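Local coordinates for aldehyde dehydrogenase (PDB 6K10), which catalyses the NAD-dependent oxidation of 4,4'-diaponeurosporen-4-al to 4,4'-diaponeurosporenoic acid, a step in the biosynthesis of the carotenoid staphyloxanthin, at residues K86-K90 with G424-F428; D189-F193 with D429-H433. The protein carries 1 engineered substitution. All blocks are in the same frame, centred on the assembly; numbering follows the deposited sequence.

Interaction 1. Residues K86-K90 with G424-F428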
loop_
_atom_site.group_PDB
_atom_site.type_symbol
_atom_site.label_atom_id
_atom_site.label_comp_id
_atom_site.label_asym_id
_atom_site.label_seq_id
_atom_site.Cartn_x
_atom_site.Cartn_y
_atom_site.Cartn_z
ATOM N N LYS A 86 -16.882 13.559 6.346
ATOM C CA LYS A 86 -16.451 14.840 5.799
ATOM C C LYS A 86 -14.994 15.123 6.138
ATOM O O LYS A 86 -14.255 15.665 5.309
ATOM C CB LYS A 86 -17.358 15.958 6.314
ATOM N N ASN A 87 -14.559 14.758 7.347
ATOM C CA ASN A 87 -13.154 14.915 7.710
ATOM C C ASN A 87 -12.260 14.038 6.842
ATOM O O ASN A 87 -11.240 14.501 6.313
ATOM C CB ASN A 87 -12.957 14.581 9.189
ATOM C CG ASN A 87 -11.530 14.828 9.665
ATOM O OD1 ASN A 87 -10.852 15.743 9.200
ATOM N ND2 ASN A 87 -11.070 14.001 10.603
ATOM N N TRP A 88 -12.638 12.766 6.675
ATOM C CA TRP A 88 -11.792 11.828 5.938
ATOM C C TRP A 88 -11.689 12.183 4.461
ATOM O O TRP A 88 -10.612 12.063 3.864
ATOM C CB TRP A 88 -12.317 10.400 6.076
ATOM C CG TRP A 88 -12.286 9.832 7.461
ATOM C CD1 TRP A 88 -11.731 10.394 8.569
ATOM C CD2 TRP A 88 -12.809 8.561 7.876
ATOM N NE1 TRP A 88 -11.887 9.565 9.653
ATOM C CE2 TRP A 88 -12.544 8.431 9.254
ATOM C CE3 TRP A 88 -13.481 7.524 7.217
ATOM C CZ2 TRP A 88 -12.926 7.312 9.986
ATOM C CZ3 TRP A 88 -13.861 6.410 7.946
ATOM C CH2 TRP A 88 -13.582 6.314 9.318
ATOM N N THR A 89 -12.799 12.590 3.846
ATOM C CA THR A 89 -12.853 12.732 2.395
ATOM C C THR A 89 -12.470 14.116 1.892
ATOM O O THR A 89 -12.152 14.254 0.705
ATOM C CB THR A 89 -14.260 12.406 1.875
ATOM O OG1 THR A 89 -15.193 13.363 2.395
ATOM C CG2 THR A 89 -14.684 11.002 2.282
ATOM N N LYS A 90 -12.484 15.133 2.751
ATOM C CA LYS A 90 -12.298 16.494 2.268
ATOM C C LYS A 90 -10.878 16.710 1.760
ATOM O O LYS A 90 -9.907 16.244 2.361
ATOM C CB LYS A 90 -12.667 17.501 3.371
ATOM C CG LYS A 90 -11.534 17.968 4.274
ATOM C CD LYS A 90 -11.964 19.146 5.151
ATOM N N GLY A 424 -11.052 1.406 11.098
ATOM C CA GLY A 424 -11.167 2.849 11.245
ATOM C C GLY A 424 -10.900 3.572 9.950
ATOM O O GLY A 424 -11.383 3.173 8.882
ATOM N N LYS A 425 -10.111 4.649 10.037
ATOM C CA LYS A 425 -9.764 5.407 8.839
ATOM C C LYS A 425 -8.897 4.599 7.880
ATOM O O LYS A 425 -8.899 4.866 6.671
ATOM C CB LYS A 425 -9.066 6.712 9.233
ATOM C CG LYS A 425 -8.771 7.632 8.056
ATOM C CD LYS A 425 -8.206 8.974 8.480
ATOM C CE LYS A 425 -7.985 9.865 7.264
ATOM N NZ LYS A 425 -6.867 9.380 6.398
ATOM N N TYR A 426 -8.158 3.604 8.388
ATOM C CA TYR A 426 -7.337 2.787 7.502
ATOM C C TYR A 426 -8.187 1.971 6.537
ATOM O O TYR A 426 -7.740 1.672 5.421
ATOM C CB TYR A 426 -6.418 1.876 8.323
ATOM C CG TYR A 426 -5.468 2.642 9.214
ATOM C CD1 TYR A 426 -4.285 3.165 8.711
ATOM C CD2 TYR A 426 -5.763 2.853 10.554
ATOM C CE1 TYR A 426 -3.415 3.873 9.519
ATOM C CE2 TYR A 426 -4.903 3.560 11.369
ATOM C CZ TYR A 426 -3.730 4.067 10.850
ATOM O OH TYR A 426 -2.873 4.770 11.664
ATOM N N SER A 427 -9.405 1.602 6.945
ATOM C CA SER A 427 -10.330 0.975 6.009
ATOM C C SER A 427 -10.667 1.922 4.867
ATOM O O SER A 427 -10.690 1.519 3.697
ATOM C CB SER A 427 -11.603 0.548 6.741
ATOM O OG SER A 427 -11.335 -0.499 7.665
ATOM N N PHE A 428 -10.912 3.193 5.192
ATOM C CA PHE A 428 -11.139 4.208 4.166
ATOM C C PHE A 428 -9.896 4.399 3.303
ATOM O O PHE A 428 -9.976 4.401 2.067
ATOM C CB PHE A 428 -11.558 5.523 4.832
ATOM C CG PHE A 428 -11.504 6.722 3.924
ATOM C CD1 PHE A 428 -12.616 7.103 3.195
ATOM C CD2 PHE A 428 -10.359 7.501 3.843
ATOM C CE1 PHE A 428 -12.578 8.212 2.377
ATOM C CE2 PHE A 428 -10.319 8.611 3.023
ATOM C CZ PHE A 428 -11.429 8.968 2.294
#

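Interaction 2. Residues D189-F193 with D429-H433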
loop_
_atom_site.group_PDB
_atom_site.type_symbol
_atom_site.label_atom_id
_atom_site.label_comp_id
_atom_site.label_asym_id
_atom_site.label_seq_id
_atom_site.Cartn_x
_atom_site.Cartn_y
_atom_site.Cartn_z
ATOM N N ASP A 189 -10.781 -2.791 -9.617
ATOM C CA ASP A 189 -9.885 -1.689 -9.297
ATOM C C ASP A 189 -9.181 -1.871 -7.958
ATOM O O ASP A 189 -8.199 -1.168 -7.691
ATOM C CB ASP A 189 -10.652 -0.363 -9.317
ATOM C CG ASP A 189 -11.316 -0.099 -10.659
ATOM O OD1 ASP A 189 -10.585 0.113 -11.649
ATOM O OD2 ASP A 189 -12.564 -0.109 -10.726
ATOM N N TYR A 190 -9.652 -2.795 -7.123
ATOM C CA TYR A 190 -8.983 -3.148 -5.880
ATOM C C TYR A 190 -9.514 -4.496 -5.418
ATOM O O TYR A 190 -10.684 -4.822 -5.641
ATOM C CB TYR A 190 -9.199 -2.084 -4.796
ATOM C CG TYR A 190 -8.125 -2.080 -3.737
ATOM C CD1 TYR A 190 -8.191 -2.943 -2.651
ATOM C CD2 TYR A 190 -7.041 -1.219 -3.825
ATOM C CE1 TYR A 190 -7.205 -2.948 -1.681
ATOM C CE2 TYR A 190 -6.051 -1.214 -2.861
ATOM C CZ TYR A 190 -6.138 -2.077 -1.792
ATOM O OH TYR A 190 -5.147 -2.067 -0.836
ATOM N N VAL A 191 -8.649 -5.281 -4.778
ATOM C CA VAL A 191 -9.031 -6.572 -4.218
ATOM C C VAL A 191 -8.641 -6.603 -2.747
ATOM O O VAL A 191 -7.480 -6.356 -2.406
ATOM C CB VAL A 191 -8.373 -7.742 -4.975
ATOM C CG1 VAL A 191 -8.656 -9.050 -4.263
ATOM C CG2 VAL A 191 -8.881 -7.796 -6.408
ATOM N N PHE A 192 -9.607 -6.900 -1.881
ATOM C CA PHE A 192 -9.392 -7.025 -0.443
ATOM C C PHE A 192 -9.680 -8.466 -0.052
ATOM O O PHE A 192 -10.789 -8.954 -0.282
ATOM C CB PHE A 192 -10.286 -6.047 0.336
ATOM C CG PHE A 192 -9.987 -5.990 1.815
ATOM C CD1 PHE A 192 -10.337 -7.038 2.658
ATOM C CD2 PHE A 192 -9.355 -4.888 2.362
ATOM C CE1 PHE A 192 -10.059 -6.987 4.008
ATOM C CE2 PHE A 192 -9.077 -4.833 3.718
ATOM C CZ PHE A 192 -9.431 -5.884 4.539
ATOM N N PHE A 193 -8.691 -9.138 0.539
ATOM C CA PHE A 193 -8.785 -10.559 0.845
ATOM C C PHE A 193 -8.352 -10.839 2.277
ATOM O O PHE A 193 -7.284 -10.392 2.704
ATOM C CB PHE A 193 -7.936 -11.388 -0.127
ATOM C CG PHE A 193 -7.748 -12.812 0.314
ATOM C CD1 PHE A 193 -8.684 -13.776 -0.006
ATOM C CD2 PHE A 193 -6.631 -13.189 1.049
ATOM C CE1 PHE A 193 -8.523 -15.078 0.402
ATOM C CE2 PHE A 193 -6.469 -14.491 1.462
ATOM C CZ PHE A 193 -7.410 -15.442 1.133
ATOM N N ASP A 429 -8.733 4.569 3.943
ATOM C CA ASP A 429 -7.486 4.760 3.205
ATOM C C ASP A 429 -7.235 3.628 2.215
ATOM O O ASP A 429 -6.784 3.864 1.087
ATOM C CB ASP A 429 -6.308 4.860 4.178
ATOM C CG ASP A 429 -6.381 6.082 5.074
ATOM O OD1 ASP A 429 -7.155 7.016 4.772
ATOM O OD2 ASP A 429 -5.657 6.112 6.095
ATOM N N THR A 430 -7.523 2.387 2.624
ATOM C CA THR A 430 -7.218 1.230 1.787
ATOM C C THR A 430 -7.937 1.304 0.444
ATOM O O THR A 430 -7.363 0.953 -0.593
ATOM C CB THR A 430 -7.577 -0.058 2.535
ATOM O OG1 THR A 430 -6.654 -0.251 3.610
ATOM C CG2 THR A 430 -7.528 -1.270 1.611
ATOM N N PHE A 431 -9.182 1.784 0.436
ATOM C CA PHE A 431 -9.971 1.897 -0.785
ATOM C C PHE A 431 -9.947 3.305 -1.368
ATOM O O PHE A 431 -10.848 3.668 -2.132
ATOM C CB PHE A 431 -11.410 1.446 -0.518
ATOM C CG PHE A 431 -11.519 0.003 -0.109
ATOM C CD1 PHE A 431 -11.474 -1.001 -1.058
ATOM C CD2 PHE A 431 -11.670 -0.348 1.222
ATOM C CE1 PHE A 431 -11.573 -2.329 -0.692
ATOM C CE2 PHE A 431 -11.772 -1.677 1.594
ATOM C CZ PHE A 431 -11.723 -2.669 0.635
ATOM N N THR A 432 -8.927 4.095 -1.036
ATOM C CA THR A 432 -8.805 5.472 -1.492
ATOM C C THR A 432 -7.483 5.649 -2.221
ATOM O O THR A 432 -6.437 5.218 -1.726
ATOM C CB THR A 432 -8.883 6.445 -0.310
ATOM O OG1 THR A 432 -10.213 6.442 0.227
ATOM C CG2 THR A 432 -8.505 7.862 -0.736
ATOM N N HIS A 433 -7.529 6.266 -3.396
ATOM C CA HIS A 433 -6.319 6.777 -4.016
ATOM C C HIS A 433 -6.149 8.236 -3.629
ATOM O O HIS A 433 -7.060 9.047 -3.829
ATOM C CB HIS A 433 -6.353 6.660 -5.537
ATOM C CG HIS A 433 -5.231 7.394 -6.200
ATOM N ND1 HIS A 433 -5.433 8.355 -7.166
ATOM C CD2 HIS A 433 -3.894 7.333 -6.002
ATOM C CE1 HIS A 433 -4.265 8.844 -7.547
ATOM N NE2 HIS A 433 -3.315 8.240 -6.856
#

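Interaction 1. Residues K86-K90 with G424-F428
The aliphatic chain of K425 and the benzyl group of F428 meet the indole of W88 from the same side, and apolar contacts of these three side chains carry the interaction. With CG anti to the backbone N (chi1 -175°) and the next two torsions extended, K425 runs along one face of the indole. K425 CG sits almost on the normal of the W88 five-membered ring, 3.9 Å from the centroid, a CH-pi contact, while K425 CD passes 3.8 Å from W88 CD1. The cation adds little to this: the bend at chi4 carries NZ away from the ring, a long and at most weak cation-pi approach, and its salt bridge is made with D429.

The second CH-pi contact has the roles reversed. CB of W88 stands over the centre of the F428 ring, 4.0 Å above its plane, and the two aromatic planes are inclined at 47°, neither stacked nor edge-to-face. The side chains run past each other in opposite directions, which brings F428 CB obliquely to 3.7 Å from W88 CE3. At the six-membered end of the indole, W88 CH2 lies 3.9 Å from G424 O.

In the fold, this joins the last turn of the long helix 63-89 to the first turn of the short helix 425-430. The outer part of the F428 ring reaches the end of the long helix, where CE1 lies 3.5 Å from T89 CG2; its other neighbours include A137 and A138 of helix 126-138. No hydrogen bond crosses between the segments. The T89 hydroxyl is engaged within its own helix by the carbonyl of L85.

Interaction 2. Residues D189-F193 with D429-H433
An aromatic cluster of Y190, F192 and F431 fills the space between strand 190-194 and the junction of helix 425-430 with strand 432-439. Y190 and F192, alternate residues of the strand, both start their side chains toward this junction, and F431 reaches both with the far end of its ring. F431 CE1 lies 4.0 Å from Y190 CD1, in an oblique meeting with the planes at 61°. The tip atom F431 CZ comes 3.7 Å from F192 CD2; those two rings are closer to parallel, at 27°, but slid so far apart that they barely overlap. Setting CG anti to the carbonyl carbon of its own residue (chi1 -63°), F431 swings its ring from the turn toward the strand.

Within a mixed sheet, strand 190-194 is flanked by two parallel neighbours, strands 104-118 and 214-217, the latter ending at the predicted active-site residue E217. F192 packs within about 4 Å of the E217 side chain, nearest atoms, and also meets Y422 edge-to-face, which places this end of the contact beside the probable catalytic centre.

T430 contributes through both its backbone and its methyl group. T430 O lies over one face of the phenol, 3.4 Å from Y190 CE2, displaced toward the rim. On the same side of that ring but beyond its rim, T430 CG2 lies 3.5 Å from Y190 OH and close to CE1, and it touches the F192 ring at its edge. The polar ends are held elsewhere: the tyrosine hydroxyl is hydrogen-bonded to T215 OG1, and T430 OG1 to the carbonyl of Y426 one helical turn back.

How the interactions relate
From the N terminus, the chain leaves helix 63-89 at residues 86-90, passes through strand 104-118 and helix 126-138, and reaches strand 190-194 at residues 189-193. After the intervening residues, which include the separate sheet with strands 223-226 and 256-260, it returns through 424-428 directly into 429-433. Interaction 1 thus closes a loop of 333 residues and interaction 2 one of 235. Since their segments alternate, the two loops cross and neither nests inside the other. Both use helix 425-430, with centres about 13 Å apart: one half of it meets a helix, and its end, with F431 just after it, meets strand 190-194.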